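Local coordinates for glycerol-3-phosphate dehydrogenase [NAD(+)] 1 (Saccharomyces cerevisiae, PDB 4FGW), which reduces dihydroxyacetone phosphate to glycerol 3-phosphate with NADH, driving the glycerol production by which yeast keeps its water and turgor under hyperosmotic stress, at residues 232-237 with 289-294; 195-200 with 295-300. One frame throughout, in Å; residues are numbered along the deposited sequence.

Contact 1 of 2, residues 232-237 with 289-294; sequences IEDVAG and EETYYQ
Asp234 and Thr291 are joined by a hydroxyl-carboxylate bond: Thr291 OG1 donates to Asp234 OD2 at 2.9 Å, reaching the anti side of that oxygen only 16° out of the carboxylate plane. The threonine uses both its branches. With chi1 at -54°, OG1 lies beside its own backbone N and faces the aspartate, while CG2 packs on Ile232 CD1 at 3.6 Å and lies against the backbone of Gly237, 4.0 Å from its C. The side chains of Ile232 and Thr291 pass at a slant, methyl against methyl. The end of the Tyr292 ring, one residue on, reaches Gly237 in the first turn of helix 235-257, with Tyr292 OH 3.4 Å from Gly237 CA, and its hydroxyl bonds to Ser287 OG. A CB on Gly237 would fall just 2.8 Å from Thr291 CG2, so the absence of a side chain lets the helices come this close. Asp234 is the N-cap of helix 235-257: its OD1 accepts from Gly237 N at 2.9 Å with an N-H...O angle of 164°, the donor standing above the carboxylate plane. Beyond the two segments, OD2 also accepts Arg288 N and Ser287 OG. Were Asp234 an alanine, the N-H of Gly237 would probably be left uncapped, and the Thr291 hydroxyl, Arg288 N and Ser287 OG without their shared carboxylate. Four donors round one buried carboxylate, one of them from the first turn of helix 235-257, are consistent with a stable negative charge here.

Contact 2 of 2, residues 195-200 with 295-300; sequences ETTVAY and ESAGVA
Glu295, the first residue to leave helix 289-294, lays its CB 3.5 Å from Thr197 OG1, and the two side chains cross at about a right angle. A bend at chi2 (-59°) folds the glutamate so that OE1 comes over the Thr197 methyl, at 3.8 Å from CG2. There OE1 bonds to Ser230 OG and also takes a proton from a water. This water accepts from Ser296 N at 2.8 Å and is hydrogen-bonded to Thr197 OG1 as well, so it ties three groups where the chain turns toward helix 296-307. Ser296 follows, its OG anti to the backbone N (chi1 -175°) and turned to the strand. Its approach to Glu195 O, 3.4 Å from OG, is weak; Ala182 N is its stronger partner. A second water, 2.7 Å from Ser296 OG, donates to Glu195 OE2, the oxygen that forms a salt bridge with Arg270 of the second subunit. Ala297 then gives the direct bond: its N donates to Thr197 OG1 at 3.0 Å and 156°, and its methyl packs on the threonine, CB to CB 3.9 Å. Strand and helix thus meet in the turn that leads into helix 296-307, where a threonine hydroxyl and a water take up early N-H groups. The arrangement is the domain junction of the NAD-dependent glycerol-3-phosphate dehydrogenase family: a late strand of the Rossmann-type sheet, whose Thr196 lies near the probable NAD-binding Trp45, abuts the helical C-terminal domain.

From the N terminus the chain builds most of the Rossmann-type sheet before reaching strand 194-199, the first half of contact 2. It then runs through helix 215-222 and the edge strand 227-232 into residues 232-237, which open contact 1. The long helices 235-257 and 261-283 follow, and helix 289-294 closes contact 1; the chain turns directly into residues 295-300, which close contact 2. Contact 1 is therefore nested within the larger loop of contact 2. Probable hydrogen bonds join the two, Ile232 N to Val198 O between strands and Tyr292 O to Val299 N between helices. Together they tie the sheet to the helical domain, beside the second subunit.

Contact 1 of 2, residues 232-237 with 289-294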
# COMPACT_ATOMS: atom_id res chain seq x y z
N ILE A 232 3.47 19.56 0.30
CA ILE A 232 2.68 19.64 -0.94
C ILE A 232 1.62 20.74 -0.84
O ILE A 232 1.55 21.44 0.17
CB ILE A 232 2.08 18.25 -1.33
CG1 ILE A 232 1.11 17.71 -0.25
CG2 ILE A 232 3.19 17.24 -1.68
CD1 ILE A 232 0.08 16.71 -0.74
N GLU A 233 0.78 20.88 -1.88
CA GLU A 233 -0.31 21.86 -1.94
C GLU A 233 -1.66 21.25 -1.56
O GLU A 233 -2.45 21.89 -0.88
CB GLU A 233 -0.40 22.46 -3.35
CG GLU A 233 0.64 23.52 -3.64
CD GLU A 233 0.10 24.70 -4.44
OE1 GLU A 233 0.25 24.68 -5.68
OE2 GLU A 233 -0.47 25.62 -3.82
N ASP A 234 -1.92 20.01 -2.03
CA ASP A 234 -3.18 19.29 -1.87
C ASP A 234 -3.65 19.04 -0.43
O ASP A 234 -3.47 17.95 0.12
CB ASP A 234 -3.19 18.03 -2.76
CG ASP A 234 -4.54 17.35 -2.95
OD1 ASP A 234 -5.56 17.92 -2.52
OD2 ASP A 234 -4.56 16.24 -3.53
N VAL A 235 -4.29 20.07 0.17
CA VAL A 235 -4.87 20.05 1.52
C VAL A 235 -6.06 19.08 1.56
O VAL A 235 -6.23 18.36 2.54
CB VAL A 235 -5.24 21.49 2.03
CG1 VAL A 235 -5.99 21.45 3.35
CG2 VAL A 235 -3.99 22.36 2.16
N ALA A 236 -6.88 19.05 0.49
CA ALA A 236 -8.05 18.16 0.40
C ALA A 236 -7.67 16.66 0.42
O ALA A 236 -8.22 15.91 1.23
CB ALA A 236 -8.86 18.50 -0.84
N GLY A 237 -6.71 16.26 -0.43
CA GLY A 237 -6.22 14.89 -0.56
C GLY A 237 -5.73 14.27 0.73
O GLY A 237 -6.21 13.21 1.13
N GLU A 289 -4.42 12.99 -7.87
CA GLU A 289 -4.34 11.53 -7.69
C GLU A 289 -3.04 11.15 -7.00
O GLU A 289 -3.03 10.26 -6.15
CB GLU A 289 -4.39 10.81 -9.05
CG GLU A 289 -5.78 10.56 -9.57
CD GLU A 289 -5.91 9.59 -10.73
OE1 GLU A 289 -5.55 8.40 -10.57
OE2 GLU A 289 -6.44 10.00 -11.79
N GLU A 290 -1.95 11.86 -7.36
CA GLU A 290 -0.58 11.74 -6.88
C GLU A 290 -0.47 11.71 -5.38
O GLU A 290 0.23 10.86 -4.83
CB GLU A 290 0.30 12.87 -7.46
CG GLU A 290 0.68 12.67 -8.93
CD GLU A 290 -0.35 13.08 -9.97
OE1 GLU A 290 -0.02 12.98 -11.18
OE2 GLU A 290 -1.47 13.51 -9.60
N THR A 291 -1.20 12.60 -4.70
CA THR A 291 -1.26 12.74 -3.24
C THR A 291 -1.58 11.41 -2.55
O THR A 291 -0.92 11.06 -1.57
CB THR A 291 -2.31 13.83 -2.90
OG1 THR A 291 -1.98 15.03 -3.61
CG2 THR A 291 -2.40 14.12 -1.41
N TYR A 292 -2.57 10.69 -3.08
CA TYR A 292 -3.06 9.43 -2.53
C TYR A 292 -2.05 8.27 -2.57
O TYR A 292 -1.98 7.51 -1.61
CB TYR A 292 -4.39 9.04 -3.18
CG TYR A 292 -5.44 10.12 -3.05
CD1 TYR A 292 -6.24 10.20 -1.92
CD2 TYR A 292 -5.62 11.08 -4.05
CE1 TYR A 292 -7.19 11.21 -1.78
CE2 TYR A 292 -6.57 12.09 -3.92
CZ TYR A 292 -7.35 12.15 -2.78
OH TYR A 292 -8.29 13.14 -2.63
N TYR A 293 -1.27 8.15 -3.65
CA TYR A 293 -0.28 7.07 -3.77
C TYR A 293 1.17 7.47 -3.52
O TYR A 293 1.99 6.59 -3.29
CB TYR A 293 -0.45 6.29 -5.08
CG TYR A 293 -0.11 7.07 -6.34
CD1 TYR A 293 -1.08 7.80 -7.01
CD2 TYR A 293 1.17 7.02 -6.88
CE1 TYR A 293 -0.78 8.50 -8.17
CE2 TYR A 293 1.49 7.73 -8.04
CZ TYR A 293 0.51 8.46 -8.69
OH TYR A 293 0.81 9.15 -9.84
N GLN A 294 1.50 8.78 -3.56
CA GLN A 294 2.87 9.28 -3.34
C GLN A 294 3.15 9.71 -1.92
O GLN A 294 4.32 9.75 -1.53
CB GLN A 294 3.18 10.47 -4.26
CG GLN A 294 3.20 10.17 -5.75
CD GLN A 294 3.64 11.34 -6.60
OE1 GLN A 294 4.03 11.16 -7.76
NE2 GLN A 294 3.58 12.56 -6.08

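Contact 2 of 2, residues 195-200 with 295-300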
# COMPACT_ATOMS: atom_id res chain seq x y z
N GLU A 195 7.08 9.18 9.04
CA GLU A 195 6.94 10.28 8.10
C GLU A 195 5.62 10.99 8.30
O GLU A 195 4.70 10.47 8.95
CB GLU A 195 6.99 9.76 6.65
CG GLU A 195 8.27 9.05 6.24
CD GLU A 195 8.27 8.61 4.79
OE1 GLU A 195 9.27 8.86 4.09
OE2 GLU A 195 7.25 8.04 4.34
N THR A 196 5.51 12.18 7.68
CA THR A 196 4.29 12.96 7.60
C THR A 196 4.26 13.79 6.33
O THR A 196 5.32 14.15 5.79
CB THR A 196 3.98 13.79 8.88
OG1 THR A 196 2.57 13.94 8.98
CG2 THR A 196 4.64 15.18 8.88
N THR A 197 3.04 14.12 5.89
CA THR A 197 2.81 15.03 4.78
C THR A 197 2.29 16.32 5.42
O THR A 197 1.51 16.27 6.38
CB THR A 197 1.75 14.50 3.80
OG1 THR A 197 1.85 13.08 3.65
CG2 THR A 197 1.83 15.18 2.45
N VAL A 198 2.77 17.46 4.90
CA VAL A 198 2.31 18.79 5.25
C VAL A 198 1.78 19.37 3.93
O VAL A 198 2.51 19.41 2.94
CB VAL A 198 3.38 19.70 5.91
CG1 VAL A 198 2.80 21.09 6.21
CG2 VAL A 198 3.92 19.07 7.19
N ALA A 199 0.50 19.76 3.92
CA ALA A 199 -0.13 20.35 2.74
C ALA A 199 -0.55 21.78 3.01
O ALA A 199 -1.11 22.06 4.07
CB ALA A 199 -1.31 19.52 2.29
N TYR A 200 -0.26 22.68 2.07
CA TYR A 200 -0.58 24.11 2.21
C TYR A 200 -0.61 24.77 0.84
O TYR A 200 0.35 24.65 0.07
CB TYR A 200 0.47 24.78 3.12
CG TYR A 200 0.28 26.26 3.37
CD1 TYR A 200 -0.55 26.71 4.40
CD2 TYR A 200 1.00 27.21 2.66
CE1 TYR A 200 -0.70 28.07 4.67
CE2 TYR A 200 0.86 28.57 2.91
CZ TYR A 200 0.01 29.00 3.92
OH TYR A 200 -0.13 30.34 4.17
N GLU A 295 2.11 10.11 -1.15
CA GLU A 295 2.29 10.69 0.18
C GLU A 295 1.96 9.80 1.37
O GLU A 295 1.16 8.86 1.26
CB GLU A 295 1.58 12.07 0.29
CG GLU A 295 1.90 13.05 -0.84
CD GLU A 295 3.35 13.45 -1.03
OE1 GLU A 295 4.13 13.41 -0.05
OE2 GLU A 295 3.72 13.83 -2.17
N SER A 296 2.61 10.11 2.52
CA SER A 296 2.42 9.43 3.80
C SER A 296 0.95 9.44 4.22
O SER A 296 0.43 8.43 4.67
CB SER A 296 3.29 10.07 4.88
OG SER A 296 3.20 9.34 6.10
N ALA A 297 0.29 10.59 4.02
CA ALA A 297 -1.12 10.82 4.33
C ALA A 297 -2.03 9.85 3.57
O ALA A 297 -3.06 9.46 4.10
CB ALA A 297 -1.48 12.24 3.99
N GLY A 298 -1.62 9.47 2.36
CA GLY A 298 -2.34 8.55 1.49
C GLY A 298 -2.06 7.09 1.78
O GLY A 298 -2.42 6.60 2.85
N VAL A 299 -1.41 6.42 0.82
CA VAL A 299 -1.05 5.00 0.83
C VAL A 299 -0.42 4.48 2.15
O VAL A 299 -0.87 3.45 2.67
CB VAL A 299 -0.25 4.59 -0.45
CG1 VAL A 299 1.17 5.16 -0.45
CG2 VAL A 299 -0.23 3.08 -0.64
N ALA A 300 0.59 5.19 2.69
CA ALA A 300 1.28 4.78 3.93
C ALA A 300 0.33 4.76 5.13
O ALA A 300 0.32 3.78 5.89
CB ALA A 300 2.47 5.69 4.20
O HOH W 1 4.89 7.27 5.78
O HOH W 2 4.33 12.34 2.49